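PDB 5BY3: BtGH115A from Bacteroides thetaiotaomicron, which acts as a family GH115 4-O-methyl-alpha-glucuronidase with specificity for decorated arabinogalactans. Local coordinates for residues R641-A649 and L768-V776; L678-K686 and V749-L757. One frame throughout, in Å; residues are numbered along the deposited sequence.

Contact 1: R641-A649 and L768-V776; sequences RKAVCQWNA and LDQVMLYEV
Arg641 lays its guanidinium flat on the ring of Tyr774 at one end of an antiparallel strand pairing in the C-terminal beta-sandwich, where strand 646-647 borders strand 766-772. The two planes are only 4° apart and CZ of Arg641 stands 4.1 Å from the centroid of the Tyr774 ring, a cation-pi stack. With CG anti to the backbone N (chi1 -169°) and the chain extended to NE, the arginine runs out over the ring; a salt bridge from NH2 to Glu691 also holds the guanidinium, while Val776 CG1 meets its edge. Ala643 CB covers the opposite face of the tyrosine in a CH-pi contact, 4.0 Å from the ring centroid. Farther along, Trp647 N and Val771 O join at 3.0 Å in a nearly straight bond (167° at the hydrogen). The return bond runs from Val771 N to Trp647 O at 3.2 Å. Between these bonds and the tyrosine, Leu773 N gives Cys645 O a weak, bent hydrogen bond. On one sheet face Gln646 and selenomethionine Met772 lie alongside, pointing the same way, with Gln646 NE2 beside Met772 CG and CE. Trp647 and Val771 occupy the other, Val771 CG1 touching the indole edge 3.7 Å from Trp647 CE3. The Leu773 branch ending in CD2 comes in obliquely beside them, meeting Trp647 CH2 at 3.5 Å and Cys645 SG at 3.6 Å.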
loop_
_atom_site.group_PDB
_atom_site.type_symbol
_atom_site.label_atom_id
_atom_site.label_comp_id
_atom_site.label_asym_id
_atom_site.label_seq_id
_atom_site.Cartn_x
_atom_site.Cartn_y
_atom_site.Cartn_z
ATOM N N ARG A 641 -9.469 -10.160 33.048
ATOM C CA ARG A 641 -9.644 -11.569 33.227
ATOM C C ARG A 641 -8.288 -12.256 33.281
ATOM O O ARG A 641 -7.534 -12.215 32.315
ATOM C CB ARG A 641 -10.532 -12.126 32.134
ATOM C CG ARG A 641 -10.971 -13.541 32.420
ATOM C CD ARG A 641 -11.857 -13.996 31.293
ATOM N NE ARG A 641 -12.149 -15.420 31.387
ATOM C CZ ARG A 641 -12.174 -16.233 30.336
ATOM N NH1 ARG A 641 -11.892 -15.763 29.132
ATOM N NH2 ARG A 641 -12.467 -17.516 30.483
ATOM N N LYS A 642 -8.000 -12.869 34.429
ATOM C CA LYS A 642 -6.726 -13.533 34.689
ATOM C C LYS A 642 -6.576 -14.854 33.914
ATOM O O LYS A 642 -7.308 -15.836 34.156
ATOM C CB LYS A 642 -6.525 -13.733 36.205
ATOM C CG LYS A 642 -5.204 -14.386 36.649
ATOM C CD LYS A 642 -4.041 -13.399 36.807
ATOM C CE LYS A 642 -2.862 -13.998 37.570
ATOM N NZ LYS A 642 -2.254 -15.178 36.889
ATOM N N ALA A 643 -5.623 -14.823 32.978
ATOM C CA ALA A 643 -5.108 -15.993 32.256
ATOM C C ALA A 643 -4.137 -16.758 33.150
ATOM O O ALA A 643 -3.404 -16.136 33.908
ATOM C CB ALA A 643 -4.396 -15.528 30.989
ATOM N N VAL A 644 -4.123 -18.091 33.088
ATOM C CA VAL A 644 -3.056 -18.840 33.790
ATOM C C VAL A 644 -1.735 -18.844 33.015
ATOM O O VAL A 644 -0.668 -18.656 33.599
ATOM C CB VAL A 644 -3.447 -20.267 34.269
ATOM C CG1 VAL A 644 -4.240 -20.191 35.561
ATOM C CG2 VAL A 644 -4.196 -21.054 33.206
ATOM N N CYS A 645 -1.806 -19.045 31.705
ATOM C CA CYS A 645 -0.633 -18.901 30.850
ATOM C C CYS A 645 -0.894 -17.941 29.704
ATOM O O CYS A 645 -2.043 -17.757 29.302
ATOM C CB CYS A 645 -0.191 -20.244 30.313
ATOM S SG CYS A 645 -0.035 -21.498 31.592
ATOM N N GLN A 646 0.188 -17.340 29.199
ATOM C CA GLN A 646 0.158 -16.416 28.083
ATOM C C GLN A 646 1.492 -16.497 27.332
ATOM O O GLN A 646 2.553 -16.198 27.896
ATOM C CB GLN A 646 -0.087 -15.004 28.608
ATOM C CG GLN A 646 -0.385 -13.949 27.564
ATOM C CD GLN A 646 -1.367 -12.907 28.079
ATOM O OE1 GLN A 646 -1.601 -12.785 29.296
ATOM N NE2 GLN A 646 -1.951 -12.149 27.152
ATOM N N TRP A 647 1.414 -16.879 26.057
ATOM C CA TRP A 647 2.578 -17.202 25.226
ATOM C C TRP A 647 2.579 -16.477 23.902
ATOM O O TRP A 647 1.511 -16.098 23.398
ATOM C CB TRP A 647 2.605 -18.693 24.920
ATOM C CG TRP A 647 2.777 -19.552 26.134
ATOM C CD1 TRP A 647 3.808 -19.498 27.036
ATOM C CD2 TRP A 647 1.909 -20.610 26.576
ATOM N NE1 TRP A 647 3.621 -20.435 28.011
ATOM C CE2 TRP A 647 2.469 -21.139 27.753
ATOM C CE3 TRP A 647 0.716 -21.164 26.089
ATOM C CZ2 TRP A 647 1.877 -22.189 28.461
ATOM C CZ3 TRP A 647 0.123 -22.218 26.798
ATOM C CH2 TRP A 647 0.711 -22.714 27.967
ATOM N N ASN A 648 3.794 -16.280 23.382
ATOM C CA ASN A 648 4.108 -15.954 21.986
ATOM C C ASN A 648 4.675 -17.219 21.358
ATOM O O ASN A 648 4.987 -18.183 22.068
ATOM C CB ASN A 648 5.136 -14.816 21.912
ATOM C CG ASN A 648 6.408 -15.098 22.749
ATOM O OD1 ASN A 648 7.290 -15.914 22.365
ATOM N ND2 ASN A 648 6.511 -14.414 23.901
ATOM N N ALA A 649 4.845 -17.236 20.044
ATOM C CA ALA A 649 5.221 -18.490 19.368
ATOM C C ALA A 649 6.576 -19.115 19.764
ATOM O O ALA A 649 6.801 -20.310 19.523
ATOM C CB ALA A 649 5.111 -18.324 17.858
ATOM N N LEU A 768 0.682 -17.935 13.881
ATOM C CA LEU A 768 0.303 -17.802 15.280
ATOM C C LEU A 768 0.747 -16.463 15.840
ATOM O O LEU A 768 1.860 -16.014 15.577
ATOM C CB LEU A 768 0.866 -18.969 16.115
ATOM C CG LEU A 768 0.481 -18.979 17.611
ATOM C CD1 LEU A 768 -0.990 -19.286 17.876
ATOM C CD2 LEU A 768 1.373 -19.919 18.415
ATOM N N ASP A 769 -0.136 -15.843 16.617
ATOM C CA ASP A 769 0.119 -14.556 17.273
ATOM C C ASP A 769 0.172 -14.742 18.778
ATOM O O ASP A 769 1.196 -14.502 19.369
ATOM C CB ASP A 769 -0.958 -13.514 16.903
ATOM C CG ASP A 769 -0.460 -12.082 17.029
ATOM O OD1 ASP A 769 0.759 -11.933 17.083
ATOM O OD2 ASP A 769 -1.255 -11.103 17.037
ATOM N N GLN A 770 -0.927 -15.158 19.398
ATOM C CA GLN A 770 -0.971 -15.334 20.857
ATOM C C GLN A 770 -1.669 -16.617 21.252
ATOM O O GLN A 770 -2.417 -17.186 20.467
ATOM C CB GLN A 770 -1.665 -14.170 21.530
ATOM C CG GLN A 770 -0.950 -12.844 21.294
ATOM C CD GLN A 770 -1.738 -11.636 21.774
ATOM O OE1 GLN A 770 -2.842 -11.367 21.299
ATOM N NE2 GLN A 770 -1.180 -10.912 22.724
ATOM N N VAL A 771 -1.398 -17.074 22.465
ATOM C CA VAL A 771 -2.125 -18.152 23.116
ATOM C C VAL A 771 -2.348 -17.715 24.578
ATOM O O VAL A 771 -1.404 -17.257 25.234
ATOM C CB VAL A 771 -1.339 -19.487 23.091
ATOM C CG1 VAL A 771 -2.155 -20.576 23.770
ATOM C CG2 VAL A 771 -1.003 -19.940 21.662
HETATM N N MSE A 772 -3.588 -17.834 25.072
HETATM C CA MSE A 772 -3.884 -17.660 26.510
HETATM C C MSE A 772 -4.596 -18.868 27.110
HETATM O O MSE A 772 -5.163 -19.692 26.388
HETATM C CB MSE A 772 -4.627 -16.366 26.759
HETATM C CG MSE A 772 -3.760 -15.154 26.428
HETATM SE SE MSE A 772 -4.106 -14.585 24.578
HETATM C CE MSE A 772 -4.294 -12.637 24.831
ATOM N N LEU A 773 -4.569 -18.989 28.437
ATOM C CA LEU A 773 -5.057 -20.224 29.087
ATOM C C LEU A 773 -6.371 -20.215 29.897
ATOM O O LEU A 773 -7.225 -21.026 29.594
ATOM C CB LEU A 773 -3.928 -21.092 29.671
ATOM C CG LEU A 773 -3.704 -22.446 28.947
ATOM C CD1 LEU A 773 -3.698 -22.442 27.422
ATOM C CD2 LEU A 773 -2.443 -23.133 29.442
ATOM N N TYR A 774 -6.543 -19.366 30.909
ATOM C CA TYR A 774 -7.841 -19.319 31.695
ATOM C C TYR A 774 -8.399 -20.638 32.302
ATOM O O TYR A 774 -8.780 -21.573 31.571
ATOM C CB TYR A 774 -8.989 -18.603 30.924
ATOM C CG TYR A 774 -8.565 -17.326 30.235
ATOM C CD1 TYR A 774 -8.313 -16.144 30.964
ATOM C CD2 TYR A 774 -8.384 -17.305 28.852
ATOM C CE1 TYR A 774 -7.894 -14.975 30.318
ATOM C CE2 TYR A 774 -7.979 -16.154 28.204
ATOM C CZ TYR A 774 -7.721 -15.001 28.933
ATOM O OH TYR A 774 -7.328 -13.892 28.233
ATOM N N GLU A 775 -8.505 -20.672 33.633
ATOM C CA GLU A 775 -9.036 -21.846 34.361
ATOM C C GLU A 775 -10.447 -22.325 33.949
ATOM O O GLU A 775 -10.537 -23.212 33.103
ATOM C CB GLU A 775 -8.844 -21.707 35.880
ATOM C CG GLU A 775 -7.696 -22.580 36.388
ATOM C CD GLU A 775 -6.834 -21.954 37.481
ATOM O OE1 GLU A 775 -5.641 -22.335 37.550
ATOM O OE2 GLU A 775 -7.331 -21.120 38.276
ATOM N N VAL A 776 -11.519 -21.754 34.514
ATOM C CA VAL A 776 -12.941 -22.059 34.126
ATOM C C VAL A 776 -13.481 -23.494 34.377
ATOM O O VAL A 776 -12.731 -24.472 34.333
ATOM C CB VAL A 776 -13.314 -21.588 32.681
ATOM C CG1 VAL A 776 -12.591 -20.298 32.309
ATOM C CG2 VAL A 776 -13.086 -22.675 31.634
#

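Contact 2: L678-K686 and V749-L757; sequences LTFSFGNLK and VTGKKSHQL
Phe682 holds CG between its backbone N and carbonyl carbon (chi1 61°), which swings the phenyl ring across to the neighbouring strand and under His755 CB. The result is a CH-pi contact: His755 CB sits over one face of the ring, somewhat toward its rim, 3.9 Å from the Phe682 centroid. His755 turns CG anti to its own carbonyl carbon (chi1 -42°), and this carries the imidazole past the phenyl rather than over it, with His755 CD2 near Phe682 CE2. Its plane is tilted 29° from that of the phenyl, and with the centroids of Phe682 and His755 5.1 Å apart the two rings barely overlap. Gly683 O approaches the imidazole edge in its plane, 3.3 Å from His755 CD2, while His755 ND1 is hydrogen-bonded to Asp714 OD2. That carboxylate uses its other oxygen for Gln756 N, so one aspartate steadies both the ring and the adjoining backbone. These residues belong to an antiparallel ladder between strand 677-682, which borders a four-stranded sheet of the C-terminal beta-sandwich, and strand 755-761. Phe680 and Leu757 form a hydrogen-bonded pair, with Phe680 N to Leu757 O at 2.8 Å and Leu757 N to Phe680 O at 2.7 Å. Phe682 and His755 form the next, with Phe682 N to His755 O at 3.1 Å and His755 N to Phe682 O at 2.9 Å. All four of their side chains are buried on one face of the sheet, where Leu757 CB lies at the edge of the Phe682 ring. The more exposed face carries the non-hydrogen-bonded pair Ser681 and Gln756, with Ser681 CB against Gln756 CG. Beyond the ladder the aliphatic part of Lys753 crosses Asn684 obliquely, and Leu685 CD1 meets Val749 CG1 at 4.2 Å.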
loop_
_atom_site.group_PDB
_atom_site.type_symbol
_atom_site.label_atom_id
_atom_site.label_comp_id
_atom_site.label_asym_id
_atom_site.label_seq_id
_atom_site.Cartn_x
_atom_site.Cartn_y
_atom_site.Cartn_z
ATOM N N LEU A 678 4.041 -26.531 17.254
ATOM C CA LEU A 678 4.540 -25.945 18.485
ATOM C C LEU A 678 3.943 -26.646 19.721
ATOM O O LEU A 678 2.794 -27.129 19.706
ATOM C CB LEU A 678 4.219 -24.457 18.511
ATOM C CG LEU A 678 5.278 -23.479 17.993
ATOM C CD1 LEU A 678 6.172 -24.040 16.874
ATOM C CD2 LEU A 678 4.605 -22.159 17.621
ATOM N N THR A 679 4.731 -26.675 20.789
ATOM C CA THR A 679 4.439 -27.451 21.982
ATOM C C THR A 679 4.619 -26.482 23.171
ATOM O O THR A 679 5.703 -25.927 23.370
ATOM C CB THR A 679 5.397 -28.677 22.026
ATOM O OG1 THR A 679 5.197 -29.515 20.867
ATOM C CG2 THR A 679 5.259 -29.518 23.315
ATOM N N PHE A 680 3.539 -26.222 23.912
ATOM C CA PHE A 680 3.577 -25.305 25.074
ATOM C C PHE A 680 3.345 -26.085 26.351
ATOM O O PHE A 680 2.537 -27.013 26.367
ATOM C CB PHE A 680 2.513 -24.209 24.976
ATOM C CG PHE A 680 2.690 -23.309 23.806
ATOM C CD1 PHE A 680 2.161 -23.648 22.567
ATOM C CD2 PHE A 680 3.407 -22.141 23.929
ATOM C CE1 PHE A 680 2.348 -22.832 21.472
ATOM C CE2 PHE A 680 3.587 -21.313 22.840
ATOM C CZ PHE A 680 3.061 -21.659 21.610
ATOM N N SER A 681 4.025 -25.692 27.421
ATOM C CA SER A 681 3.917 -26.428 28.671
ATOM C C SER A 681 3.596 -25.544 29.876
ATOM O O SER A 681 3.979 -24.350 29.956
ATOM C CB SER A 681 5.161 -27.296 28.916
ATOM O OG SER A 681 6.293 -26.483 29.175
ATOM N N PHE A 682 2.891 -26.163 30.820
ATOM C CA PHE A 682 2.400 -25.450 31.976
ATOM C C PHE A 682 2.114 -26.427 33.099
ATOM O O PHE A 682 1.949 -27.646 32.871
ATOM C CB PHE A 682 1.151 -24.613 31.618
ATOM C CG PHE A 682 -0.013 -25.428 31.109
ATOM C CD1 PHE A 682 -0.039 -25.906 29.796
ATOM C CD2 PHE A 682 -1.085 -25.718 31.943
ATOM C CE1 PHE A 682 -1.104 -26.669 29.328
ATOM C CE2 PHE A 682 -2.155 -26.477 31.480
ATOM C CZ PHE A 682 -2.165 -26.949 30.168
ATOM N N GLY A 683 2.031 -25.858 34.300
ATOM C CA GLY A 683 2.025 -26.627 35.519
ATOM C C GLY A 683 0.660 -26.994 36.041
ATOM O O GLY A 683 -0.297 -27.256 35.288
ATOM N N ASN A 684 0.611 -27.000 37.363
ATOM C CA ASN A 684 -0.529 -27.413 38.127
ATOM C C ASN A 684 -1.625 -26.352 38.120
ATOM O O ASN A 684 -1.410 -25.230 38.615
ATOM C CB ASN A 684 -0.066 -27.670 39.559
ATOM C CG ASN A 684 -1.007 -28.568 40.320
ATOM O OD1 ASN A 684 -1.632 -29.464 39.736
ATOM N ND2 ASN A 684 -1.110 -28.346 41.637
ATOM N N LEU A 685 -2.776 -26.712 37.544
ATOM C CA LEU A 685 -3.998 -25.891 37.600
ATOM C C LEU A 685 -4.978 -26.353 38.692
ATOM O O LEU A 685 -4.868 -27.477 39.197
ATOM C CB LEU A 685 -4.731 -25.909 36.252
ATOM C CG LEU A 685 -3.999 -25.622 34.933
ATOM C CD1 LEU A 685 -4.963 -25.808 33.769
ATOM C CD2 LEU A 685 -3.317 -24.254 34.884
ATOM N N LYS A 686 -5.930 -25.481 39.047
ATOM C CA LYS A 686 -7.130 -25.869 39.804
ATOM C C LYS A 686 -8.164 -26.335 38.759
ATOM O O LYS A 686 -7.791 -26.630 37.619
ATOM C CB LYS A 686 -7.647 -24.690 40.643
ATOM C CG LYS A 686 -6.571 -23.932 41.419
ATOM C CD LYS A 686 -7.186 -22.901 42.351
ATOM C CE LYS A 686 -6.159 -21.882 42.846
ATOM N NZ LYS A 686 -5.932 -20.759 41.884
ATOM N N VAL A 749 -8.836 -31.254 31.486
ATOM C CA VAL A 749 -7.556 -31.727 32.053
ATOM C C VAL A 749 -7.722 -33.176 32.555
ATOM O O VAL A 749 -8.850 -33.649 32.727
ATOM C CB VAL A 749 -7.007 -30.822 33.204
ATOM C CG1 VAL A 749 -7.028 -29.354 32.804
ATOM C CG2 VAL A 749 -7.740 -31.048 34.535
ATOM N N THR A 750 -6.619 -33.885 32.776
ATOM C CA THR A 750 -6.687 -35.074 33.621
ATOM C C THR A 750 -6.487 -34.680 35.089
ATOM O O THR A 750 -7.149 -35.224 35.977
ATOM C CB THR A 750 -5.712 -36.190 33.193
ATOM O OG1 THR A 750 -4.472 -35.617 32.769
ATOM C CG2 THR A 750 -6.303 -37.021 32.054
ATOM N N GLY A 751 -5.613 -33.703 35.334
ATOM C CA GLY A 751 -5.264 -33.283 36.693
ATOM C C GLY A 751 -3.837 -33.676 37.044
ATOM O O GLY A 751 -3.493 -33.781 38.221
ATOM N N LYS A 752 -3.019 -33.837 35.996
ATOM C CA LYS A 752 -1.660 -34.398 36.014
ATOM C C LYS A 752 -0.588 -33.744 36.893
ATOM O O LYS A 752 0.185 -34.483 37.509
ATOM C CB LYS A 752 -1.096 -34.449 34.591
ATOM C CG LYS A 752 -1.243 -35.765 33.859
ATOM C CD LYS A 752 0.027 -36.036 33.054
ATOM C CE LYS A 752 -0.233 -36.249 31.566
ATOM N NZ LYS A 752 -1.143 -37.385 31.254
ATOM N N LYS A 753 -0.534 -32.400 36.923
ATOM C CA LYS A 753 0.586 -31.573 37.509
ATOM C C LYS A 753 1.578 -30.973 36.463
ATOM O O LYS A 753 2.154 -29.886 36.683
ATOM C CB LYS A 753 1.351 -32.305 38.644
ATOM C CG LYS A 753 1.990 -31.420 39.697
ATOM C CD LYS A 753 2.384 -32.210 40.943
ATOM C CE LYS A 753 2.464 -31.316 42.183
ATOM N NZ LYS A 753 2.922 -29.914 41.894
ATOM N N SER A 754 1.763 -31.687 35.347
ATOM C CA SER A 754 2.559 -31.223 34.208
ATOM C C SER A 754 1.769 -31.510 32.949
ATOM O O SER A 754 1.434 -32.670 32.702
ATOM C CB SER A 754 3.904 -31.964 34.141
ATOM O OG SER A 754 4.550 -31.815 32.869
ATOM N N HIS A 755 1.478 -30.469 32.159
ATOM C CA HIS A 755 0.774 -30.627 30.865
ATOM C C HIS A 755 1.513 -30.006 29.702
ATOM O O HIS A 755 2.255 -29.030 29.869
ATOM C CB HIS A 755 -0.629 -30.008 30.874
ATOM C CG HIS A 755 -1.402 -30.267 32.117
ATOM N ND1 HIS A 755 -2.170 -31.400 32.289
ATOM C CD2 HIS A 755 -1.520 -29.544 33.256
ATOM C CE1 HIS A 755 -2.730 -31.361 33.485
ATOM N NE2 HIS A 755 -2.357 -30.244 34.088
ATOM N N GLN A 756 1.245 -30.556 28.522
ATOM C CA GLN A 756 1.681 -29.989 27.264
ATOM C C GLN A 756 0.526 -29.785 26.261
ATOM O O GLN A 756 -0.315 -30.678 26.090
ATOM C CB GLN A 756 2.768 -30.873 26.651
ATOM C CG GLN A 756 4.134 -30.672 27.275
ATOM C CD GLN A 756 5.104 -31.766 26.904
ATOM O OE1 GLN A 756 5.137 -32.243 25.757
ATOM N NE2 GLN A 756 5.912 -32.171 27.875
ATOM N N LEU A 757 0.517 -28.623 25.598
ATOM C CA LEU A 757 -0.464 -28.282 24.573
ATOM C C LEU A 757 0.236 -28.219 23.232
ATOM O O LEU A 757 1.124 -27.391 23.042
ATOM C CB LEU A 757 -1.110 -26.917 24.869
ATOM C CG LEU A 757 -2.283 -26.522 23.941
ATOM C CD1 LEU A 757 -3.598 -27.146 24.399
ATOM C CD2 LEU A 757 -2.417 -25.015 23.857
#

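The two contacts belong to facing sheets of the same C-terminal domain, with centres 13 Å apart, and strands 755-761 and 766-772 follow each other in the chain. Their buried faces meet: the rings of Trp647 and Phe680 stack, and Cys645 SG of contact 1 packs 3.3 Å from Phe682 CB of contact 2. Both contacts are partly buried, combining a shared apolar interior with polar groups at the surface. Contact 2 has the more regular ladder, with four backbone bonds against two sound ones and a weak one. Contact 1 buries more area, 817 against 611 Å², and carries its one charge-bearing stack on an exposed arginine, whereas the aromatic pair of contact 2 is buried.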